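Long-range contacts in ADP-ribosylating toxin CARDS (Mycoplasma pneumoniae, PDB 4TLV), which transfers ADP-ribose from NAD+ to multiple target proteins in vitro, disrupts respiratory epithelium and vacuolates mammalian cells: residues A[320-325]-A[355-360]; A[332-337]-A[437-442]; A[336-341]-A[351-356]. All blocks are in the same frame, centred on the assembly; numbering follows the deposited sequence.

Contact 1 of 3, residues A[320-325]-A[355-360]; sequences YQRICL and SAVNAV
The Y320 ring carries V357 over one face. V357 CG1 lies 3.5 Å from the ring centroid and only 8° off the normal, a CH-pi contact over its middle. The R322 guanidinium has S355 CB over one face and Y320 CG, offset toward the rim, over the other. At its edge, near its plane, it meets A356. Both segments belong to the beta-trefoil D2 domain. Residues 320-325 lead into strand 323-325, and residues 355-360 lie in the loop between strands 348-354 and 364-368, with a type I turn from A356 to A359. V357 CG1 stands anti to its own carbonyl carbon (chi1 -63°) and serves two neighbours, since R322 NH1 is 3.7 Å from it. The arginine chain bends at chi3 (-66°), which carries its head over the start of the loop. NH1 and A356 N are 3.2 Å apart, but both are donors, so they do not bond. The other guanidinium nitrogens are held from outside: NE forms a salt bridge with D318, and NH2 donates to T439 O. That grip probably limits rotation of the buried head. Water 1 accepts from R322 NH1 at 2.9 Å and donates to S355 O at 2.9 Å.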
loop_
_atom_site.group_PDB
_atom_site.type_symbol
_atom_site.label_atom_id
_atom_site.label_comp_id
_atom_site.label_asym_id
_atom_site.label_seq_id
_atom_site.Cartn_x
_atom_site.Cartn_y
_atom_site.Cartn_z
ATOM N N TYR A 320 4.549 -3.116 0.752
ATOM C CA TYR A 320 4.234 -1.709 0.462
ATOM C C TYR A 320 5.517 -0.964 0.107
ATOM O O TYR A 320 5.505 0.246 -0.087
ATOM C CB TYR A 320 3.562 -1.043 1.676
ATOM C CG TYR A 320 2.214 -1.636 1.993
ATOM C CD1 TYR A 320 1.108 -1.344 1.213
ATOM C CD2 TYR A 320 2.052 -2.500 3.053
ATOM C CE1 TYR A 320 -0.136 -1.915 1.486
ATOM C CE2 TYR A 320 0.822 -3.067 3.329
ATOM C CZ TYR A 320 -0.266 -2.770 2.537
ATOM O OH TYR A 320 -1.494 -3.325 2.825
ATOM N N GLN A 321 6.614 -1.712 0.017
ATOM C CA GLN A 321 7.943 -1.161 -0.274
ATOM C C GLN A 321 8.618 -0.435 0.896
ATOM O O GLN A 321 9.604 0.275 0.690
ATOM C CB GLN A 321 7.923 -0.247 -1.519
ATOM C CG GLN A 321 7.534 -0.948 -2.809
ATOM C CD GLN A 321 7.653 -0.042 -4.038
ATOM O OE1 GLN A 321 6.521 0.315 -4.616
ATOM N NE2 GLN A 321 8.760 0.343 -4.448
ATOM N N ARG A 322 8.111 -0.620 2.116
ATOM C CA ARG A 322 8.643 0.104 3.259
ATOM C C ARG A 322 9.764 -0.681 3.903
ATOM O O ARG A 322 9.732 -1.909 3.946
ATOM C CB ARG A 322 7.552 0.360 4.296
ATOM C CG ARG A 322 6.303 1.061 3.726
ATOM C CD ARG A 322 5.227 1.199 4.823
ATOM N NE ARG A 322 4.706 -0.096 5.242
ATOM C CZ ARG A 322 3.605 -0.246 5.977
ATOM N NH1 ARG A 322 2.920 0.825 6.361
ATOM N NH2 ARG A 322 3.201 -1.463 6.362
ATOM N N ILE A 323 10.765 0.026 4.399
ATOM C CA ILE A 323 11.779 -0.624 5.222
ATOM C C ILE A 323 11.448 -0.299 6.675
ATOM O O ILE A 323 11.575 0.854 7.098
ATOM C CB ILE A 323 13.195 -0.100 4.868
ATOM C CG1 ILE A 323 13.495 -0.362 3.392
ATOM C CG2 ILE A 323 14.245 -0.745 5.770
ATOM C CD1 ILE A 323 14.680 0.459 2.844
ATOM N N CYS A 324 10.997 -1.299 7.431
ATOM C CA CYS A 324 10.476 -1.077 8.777
ATOM C C CYS A 324 11.395 -1.655 9.840
ATOM O O CYS A 324 12.012 -2.704 9.623
ATOM C CB CYS A 324 9.118 -1.757 8.955
ATOM S SG CYS A 324 7.866 -1.390 7.729
ATOM N N LEU A 325 11.453 -0.988 10.997
ATOM C CA LEU A 325 12.084 -1.550 12.190
ATOM C C LEU A 325 11.223 -2.705 12.664
ATOM O O LEU A 325 9.999 -2.621 12.612
ATOM C CB LEU A 325 12.135 -0.529 13.321
ATOM C CG LEU A 325 13.415 0.242 13.589
ATOM C CD1 LEU A 325 13.249 1.106 14.860
ATOM C CD2 LEU A 325 14.612 -0.705 13.720
ATOM N N SER A 355 4.932 4.150 10.155
ATOM C CA SER A 355 4.714 3.369 8.926
ATOM C C SER A 355 3.329 3.626 8.359
ATOM O O SER A 355 2.341 3.494 9.069
ATOM C CB SER A 355 4.862 1.861 9.214
ATOM O OG SER A 355 6.083 1.571 9.872
ATOM N N ALA A 356 3.248 3.968 7.076
ATOM C CA ALA A 356 1.976 4.323 6.452
ATOM C C ALA A 356 1.950 3.714 5.070
ATOM O O ALA A 356 2.914 3.854 4.320
ATOM C CB ALA A 356 1.855 5.836 6.323
ATOM N N VAL A 357 0.843 3.073 4.716
ATOM C CA VAL A 357 0.801 2.329 3.461
ATOM C C VAL A 357 0.751 3.233 2.242
ATOM O O VAL A 357 1.049 2.790 1.137
ATOM C CB VAL A 357 -0.364 1.328 3.415
ATOM C CG1 VAL A 357 -0.193 0.271 4.501
ATOM C CG2 VAL A 357 -1.705 2.049 3.553
ATOM N N ASN A 358 0.359 4.491 2.443
ATOM C CA ASN A 358 0.208 5.417 1.335
ATOM C C ASN A 358 1.303 6.472 1.253
ATOM O O ASN A 358 1.209 7.379 0.450
ATOM C CB ASN A 358 -1.168 6.109 1.375
ATOM C CG ASN A 358 -1.418 6.845 2.693
ATOM O OD1 ASN A 358 -0.966 6.411 3.757
ATOM N ND2 ASN A 358 -2.142 7.966 2.625
ATOM N N ALA A 359 2.336 6.366 2.078
ATOM C CA ALA A 359 3.380 7.400 2.087
ATOM C C ALA A 359 4.458 7.103 1.044
ATOM O O ALA A 359 5.275 6.189 1.226
ATOM C CB ALA A 359 3.998 7.508 3.486
ATOM N N VAL A 360 4.464 7.870 -0.045
ATOM C CA VAL A 360 5.424 7.647 -1.124
ATOM C C VAL A 360 6.857 7.805 -0.613
ATOM O O VAL A 360 7.758 7.097 -1.052
ATOM C CB VAL A 360 5.158 8.577 -2.330
ATOM C CG1 VAL A 360 6.237 8.405 -3.411
ATOM C CG2 VAL A 360 3.776 8.289 -2.930
HETATM O O HOH W 1 1.243 0.879 8.674
#

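Contact 2 of 3, residues A[332-337]-A[437-442]; sequences QISLSL and ASTFFV
S334 and T439 meet side chain to side chain where the D2 beta-trefoil packs against the link into D3. S334 CB approaches the branch of T439, 3.6 Å from OG1 and 3.8 Å from CG2. One atom further, S334 OG turns away from the backbone N (chi1 171°) and ends on water 2 at 2.7 Å. The same water is 2.7 Å from T439 OG1 and 2.9 Å from S438 OG, so three hydroxyls gather round it. S334 OG also shares a hydrogen bond with S355 OG in the loop after strand 348-354. T439 OG1 sits between its own backbone N and carbonyl carbon (chi1 67°), which sets OG1 and CG2 both against S334 CB.

F441, at the start of strand 441-443, supplies the aromatic part. T439 CB lies over one face of its ring, toward the rim. Q332 O and S334 N approach the ring edge near its plane, with S334 N 4.1 Å from CE2. Only I333 CG2 meets it as an apolar side chain, obliquely, 4.2 Å from F441 CE2. Beyond the contact, F441 packs edge-to-face with F483 of D3, and Q332 bonds D3 directly, OE1 to M516 N and NE2 to D515 OD1.

S334 N is buried here without a polar partner in the model. Direct contact is van der Waals packing with polar atoms among it; the polar link between the two segments is water 2.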
loop_
_atom_site.group_PDB
_atom_site.type_symbol
_atom_site.label_atom_id
_atom_site.label_comp_id
_atom_site.label_asym_id
_atom_site.label_seq_id
_atom_site.Cartn_x
_atom_site.Cartn_y
_atom_site.Cartn_z
ATOM N N GLN A 332 2.466 0.995 20.422
ATOM C CA GLN A 332 2.014 0.057 19.402
ATOM C C GLN A 332 2.091 0.572 17.959
ATOM O O GLN A 332 1.373 0.094 17.094
ATOM C CB GLN A 332 0.602 -0.447 19.713
ATOM C CG GLN A 332 0.453 -1.030 21.111
ATOM C CD GLN A 332 -1.002 -1.215 21.494
ATOM O OE1 GLN A 332 -1.757 -0.246 21.598
ATOM N NE2 GLN A 332 -1.411 -2.465 21.670
ATOM N N ILE A 333 2.969 1.525 17.684
ATOM C CA ILE A 333 3.146 1.902 16.289
ATOM C C ILE A 333 4.455 1.368 15.707
ATOM O O ILE A 333 5.419 1.085 16.421
ATOM C CB ILE A 333 2.990 3.405 16.022
ATOM C CG1 ILE A 333 4.033 4.189 16.794
ATOM C CG2 ILE A 333 1.541 3.895 16.313
ATOM C CD1 ILE A 333 3.672 5.639 16.939
ATOM N N SER A 334 4.432 1.201 14.396
ATOM C CA SER A 334 5.549 0.698 13.616
ATOM C C SER A 334 6.231 1.908 12.991
ATOM O O SER A 334 5.567 2.896 12.682
ATOM C CB SER A 334 5.003 -0.218 12.514
ATOM O OG SER A 334 6.017 -0.585 11.598
ATOM N N LEU A 335 7.554 1.843 12.841
ATOM C CA LEU A 335 8.328 2.922 12.231
ATOM C C LEU A 335 9.069 2.461 10.973
ATOM O O LEU A 335 9.585 1.345 10.932
ATOM C CB LEU A 335 9.340 3.467 13.239
ATOM C CG LEU A 335 8.728 4.082 14.507
ATOM C CD1 LEU A 335 9.794 4.170 15.624
ATOM C CD2 LEU A 335 8.096 5.450 14.208
ATOM N N SER A 336 9.128 3.339 9.969
ATOM C CA SER A 336 9.718 3.042 8.659
ATOM C C SER A 336 10.714 4.127 8.259
ATOM O O SER A 336 10.553 5.290 8.635
ATOM C CB SER A 336 8.615 2.994 7.585
ATOM O OG SER A 336 7.790 1.859 7.750
ATOM N N LEU A 337 11.742 3.735 7.508
ATOM C CA LEU A 337 12.673 4.672 6.896
ATOM C C LEU A 337 11.918 5.599 5.966
ATOM O O LEU A 337 11.127 5.149 5.128
ATOM C CB LEU A 337 13.745 3.915 6.101
ATOM C CG LEU A 337 15.002 3.555 6.900
ATOM C CD1 LEU A 337 14.706 2.741 8.138
ATOM C CD2 LEU A 337 16.028 2.848 6.000
ATOM N N ALA A 437 3.247 -7.513 5.114
ATOM C CA ALA A 437 3.253 -6.370 6.011
ATOM C C ALA A 437 2.702 -6.732 7.385
ATOM O O ALA A 437 1.951 -7.688 7.519
ATOM C CB ALA A 437 2.431 -5.240 5.397
ATOM N N SER A 438 3.068 -5.954 8.398
ATOM C CA SER A 438 2.640 -6.248 9.770
ATOM C C SER A 438 1.716 -5.185 10.356
ATOM O O SER A 438 1.023 -5.447 11.340
ATOM C CB SER A 438 3.845 -6.442 10.686
ATOM O OG SER A 438 4.493 -5.208 10.915
ATOM N N THR A 439 1.721 -3.994 9.763
ATOM C CA THR A 439 0.753 -2.953 10.119
ATOM C C THR A 439 0.179 -2.299 8.877
ATOM O O THR A 439 0.807 -2.289 7.810
ATOM C CB THR A 439 1.342 -1.862 11.039
ATOM O OG1 THR A 439 2.341 -1.104 10.333
ATOM C CG2 THR A 439 1.916 -2.494 12.339
ATOM N N PHE A 440 -1.023 -1.753 9.024
ATOM C CA PHE A 440 -1.780 -1.274 7.873
ATOM C C PHE A 440 -2.396 0.096 8.148
ATOM O O PHE A 440 -3.609 0.280 8.059
ATOM C CB PHE A 440 -2.848 -2.307 7.539
ATOM C CG PHE A 440 -2.286 -3.683 7.322
ATOM C CD1 PHE A 440 -2.113 -4.554 8.388
ATOM C CD2 PHE A 440 -1.906 -4.095 6.062
ATOM C CE1 PHE A 440 -1.589 -5.820 8.201
ATOM C CE2 PHE A 440 -1.371 -5.368 5.866
ATOM C CZ PHE A 440 -1.204 -6.221 6.933
ATOM N N PHE A 441 -1.543 1.055 8.490
ATOM C CA PHE A 441 -1.989 2.414 8.796
ATOM C C PHE A 441 -2.001 3.280 7.544
ATOM O O PHE A 441 -1.032 3.282 6.780
ATOM C CB PHE A 441 -1.046 3.080 9.808
ATOM C CG PHE A 441 -0.788 2.263 11.047
ATOM C CD1 PHE A 441 -1.760 1.408 11.561
ATOM C CD2 PHE A 441 0.423 2.387 11.719
ATOM C CE1 PHE A 441 -1.512 0.664 12.720
ATOM C CE2 PHE A 441 0.673 1.660 12.883
ATOM C CZ PHE A 441 -0.298 0.800 13.378
ATOM N N VAL A 442 -3.095 4.015 7.336
ATOM C CA VAL A 442 -3.172 5.008 6.254
ATOM C C VAL A 442 -3.038 6.400 6.848
ATOM O O VAL A 442 -3.689 6.712 7.852
ATOM C CB VAL A 442 -4.532 4.968 5.497
ATOM C CG1 VAL A 442 -4.532 5.994 4.350
ATOM C CG2 VAL A 442 -4.812 3.573 4.969
HETATM O O HOH W 2 4.730 -2.426 10.049
#

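Contact 3 of 3, residues A[336-341]-A[351-356]; sequences SLTAFT and HLSVSA
S336 and T338 send their side chains to one face of an antiparallel beta hairpin. T338 meets S353 of the returning strand, and S336 meets S355 just past its end. The hairpin, strands 335-340 and 348-354, is part of the beta-trefoil D2 domain. S336 pairs with S353 and T338 with H351, both as hydrogen-bonded pairs. L337 and L352 form the non-hydrogen-bonded pair between them. The S336 N to S353 O bond is nearly linear at the hydrogen, whereas T338 N to H351 O is more bent (133°).

T338 OG1 lies beside its backbone N (chi1 -54°) and meets S353 OG at 2.7 Å; either hydroxyl could be the donor. S353 OG takes the tighter position between its own N and carbonyl carbon (chi1 69°), which brings it up to the threonine. T338 CG2, on the other branch, lies 3.5 Å above the plane of the F340 ring, toward its rim. F340 CD2 packs on H351 CB at 3.6 Å, and the ring turns its edge to S353 CB. H351 CG extends away from its backbone N, and the edge of the imidazole faces F340 CE2.

On the opposite face the two leucines cross obliquely, with L337 CD1 3.9 Å from L352 CD2. L352 CA also makes a CA-H...O contact with S336 O. Past the last bridge, S336 OG and S355 OG share a hydrogen bond of 2.7 Å, and either could be the donor.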
loop_
_atom_site.group_PDB
_atom_site.type_symbol
_atom_site.label_atom_id
_atom_site.label_comp_id
_atom_site.label_asym_id
_atom_site.label_seq_id
_atom_site.Cartn_x
_atom_site.Cartn_y
_atom_site.Cartn_z
ATOM N N SER A 336 9.128 3.339 9.969
ATOM C CA SER A 336 9.718 3.042 8.659
ATOM C C SER A 336 10.714 4.127 8.259
ATOM O O SER A 336 10.553 5.290 8.635
ATOM C CB SER A 336 8.615 2.994 7.585
ATOM O OG SER A 336 7.790 1.859 7.750
ATOM N N LEU A 337 11.742 3.735 7.508
ATOM C CA LEU A 337 12.673 4.672 6.896
ATOM C C LEU A 337 11.918 5.599 5.966
ATOM O O LEU A 337 11.127 5.149 5.128
ATOM C CB LEU A 337 13.745 3.915 6.101
ATOM C CG LEU A 337 15.002 3.555 6.900
ATOM C CD1 LEU A 337 14.706 2.741 8.138
ATOM C CD2 LEU A 337 16.028 2.848 6.000
ATOM N N THR A 338 12.173 6.894 6.100
ATOM C CA THR A 338 11.423 7.890 5.360
ATOM C C THR A 338 12.415 8.891 4.764
ATOM O O THR A 338 13.302 9.378 5.467
ATOM C CB THR A 338 10.427 8.606 6.302
ATOM O OG1 THR A 338 9.613 7.631 6.974
ATOM C CG2 THR A 338 9.541 9.572 5.541
ATOM N N ALA A 339 12.285 9.164 3.469
ATOM C CA ALA A 339 13.150 10.122 2.790
ATOM C C ALA A 339 12.558 11.527 2.909
ATOM O O ALA A 339 11.516 11.818 2.322
ATOM C CB ALA A 339 13.309 9.742 1.330
ATOM N N PHE A 340 13.218 12.381 3.690
ATOM C CA PHE A 340 12.757 13.751 3.928
ATOM C C PHE A 340 13.580 14.763 3.139
ATOM O O PHE A 340 14.783 14.595 2.958
ATOM C CB PHE A 340 12.865 14.094 5.412
ATOM C CG PHE A 340 11.809 13.467 6.263
ATOM C CD1 PHE A 340 10.528 14.011 6.315
ATOM C CD2 PHE A 340 12.093 12.351 7.033
ATOM C CE1 PHE A 340 9.548 13.434 7.109
ATOM C CE2 PHE A 340 11.115 11.778 7.844
ATOM C CZ PHE A 340 9.846 12.318 7.878
ATOM N N THR A 341 12.933 15.822 2.677
ATOM C CA THR A 341 13.630 16.886 1.965
ATOM C C THR A 341 14.520 17.677 2.917
ATOM O O THR A 341 14.247 17.769 4.118
ATOM C CB THR A 341 12.641 17.872 1.357
ATOM O OG1 THR A 341 11.812 18.396 2.404
ATOM C CG2 THR A 341 11.772 17.182 0.320
ATOM N N HIS A 351 15.172 9.329 7.902
ATOM C CA HIS A 351 14.770 9.504 9.295
ATOM C C HIS A 351 13.554 8.596 9.480
ATOM O O HIS A 351 12.902 8.244 8.508
ATOM C CB HIS A 351 14.360 10.969 9.496
ATOM C CG HIS A 351 14.349 11.427 10.920
ATOM N ND1 HIS A 351 15.349 11.570 11.818
ATOM C CD2 HIS A 351 13.199 11.845 11.558
ATOM C CE1 HIS A 351 14.787 12.039 12.986
ATOM N NE2 HIS A 351 13.489 12.204 12.798
ATOM N N LEU A 352 13.219 8.231 10.712
ATOM C CA LEU A 352 12.057 7.368 10.915
ATOM C C LEU A 352 10.771 8.178 10.921
ATOM O O LEU A 352 10.771 9.350 11.301
ATOM C CB LEU A 352 12.173 6.588 12.232
ATOM C CG LEU A 352 13.306 5.567 12.367
ATOM C CD1 LEU A 352 13.212 4.892 13.742
ATOM C CD2 LEU A 352 13.233 4.533 11.250
ATOM N N SER A 353 9.682 7.561 10.472
ATOM C CA SER A 353 8.350 8.071 10.773
ATOM C C SER A 353 7.349 6.921 10.858
ATOM O O SER A 353 7.676 5.777 10.542
ATOM C CB SER A 353 7.893 9.142 9.774
ATOM O OG SER A 353 7.653 8.581 8.514
ATOM N N VAL A 354 6.140 7.219 11.315
ATOM C CA VAL A 354 5.113 6.192 11.490
ATOM C C VAL A 354 4.839 5.480 10.154
ATOM O O VAL A 354 4.556 6.128 9.145
ATOM C CB VAL A 354 3.820 6.803 12.061
ATOM C CG1 VAL A 354 2.661 5.785 12.061
ATOM C CG2 VAL A 354 4.069 7.293 13.480
ATOM N N SER A 355 4.932 4.150 10.155
ATOM C CA SER A 355 4.714 3.369 8.926
ATOM C C SER A 355 3.329 3.626 8.359
ATOM O O SER A 355 2.341 3.494 9.069
ATOM C CB SER A 355 4.862 1.861 9.214
ATOM O OG SER A 355 6.083 1.571 9.872
ATOM N N ALA A 356 3.248 3.968 7.076
ATOM C CA ALA A 356 1.976 4.323 6.452
ATOM C C ALA A 356 1.950 3.714 5.070
ATOM O O ALA A 356 2.914 3.854 4.320
ATOM C CB ALA A 356 1.855 5.836 6.323
#

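Contact 1 is wholly buried; contact 2 has partly exposed Q332 at its edge, and contact 3 has F340, H351 and S353. Contacts 2 and 3 share strand 335-340; contacts 1 and 3 share S355 and A356. The S355 hydroxyl joins the set, bonding both S334 and S336, and the backbone of I323 bonds that of L337. Chemistry follows place in the fold. Contact 3, within a hairpin, rests on regular backbone bonds and paired hydroxyls. Contact 1, between a strand approach and a loop of D2, relies on a CH-pi contact on a tyrosine ring, an arginine and a bridging water. Contact 2, spanning 100 residues toward D3, has the smallest buried surface and a water-mediated polar link.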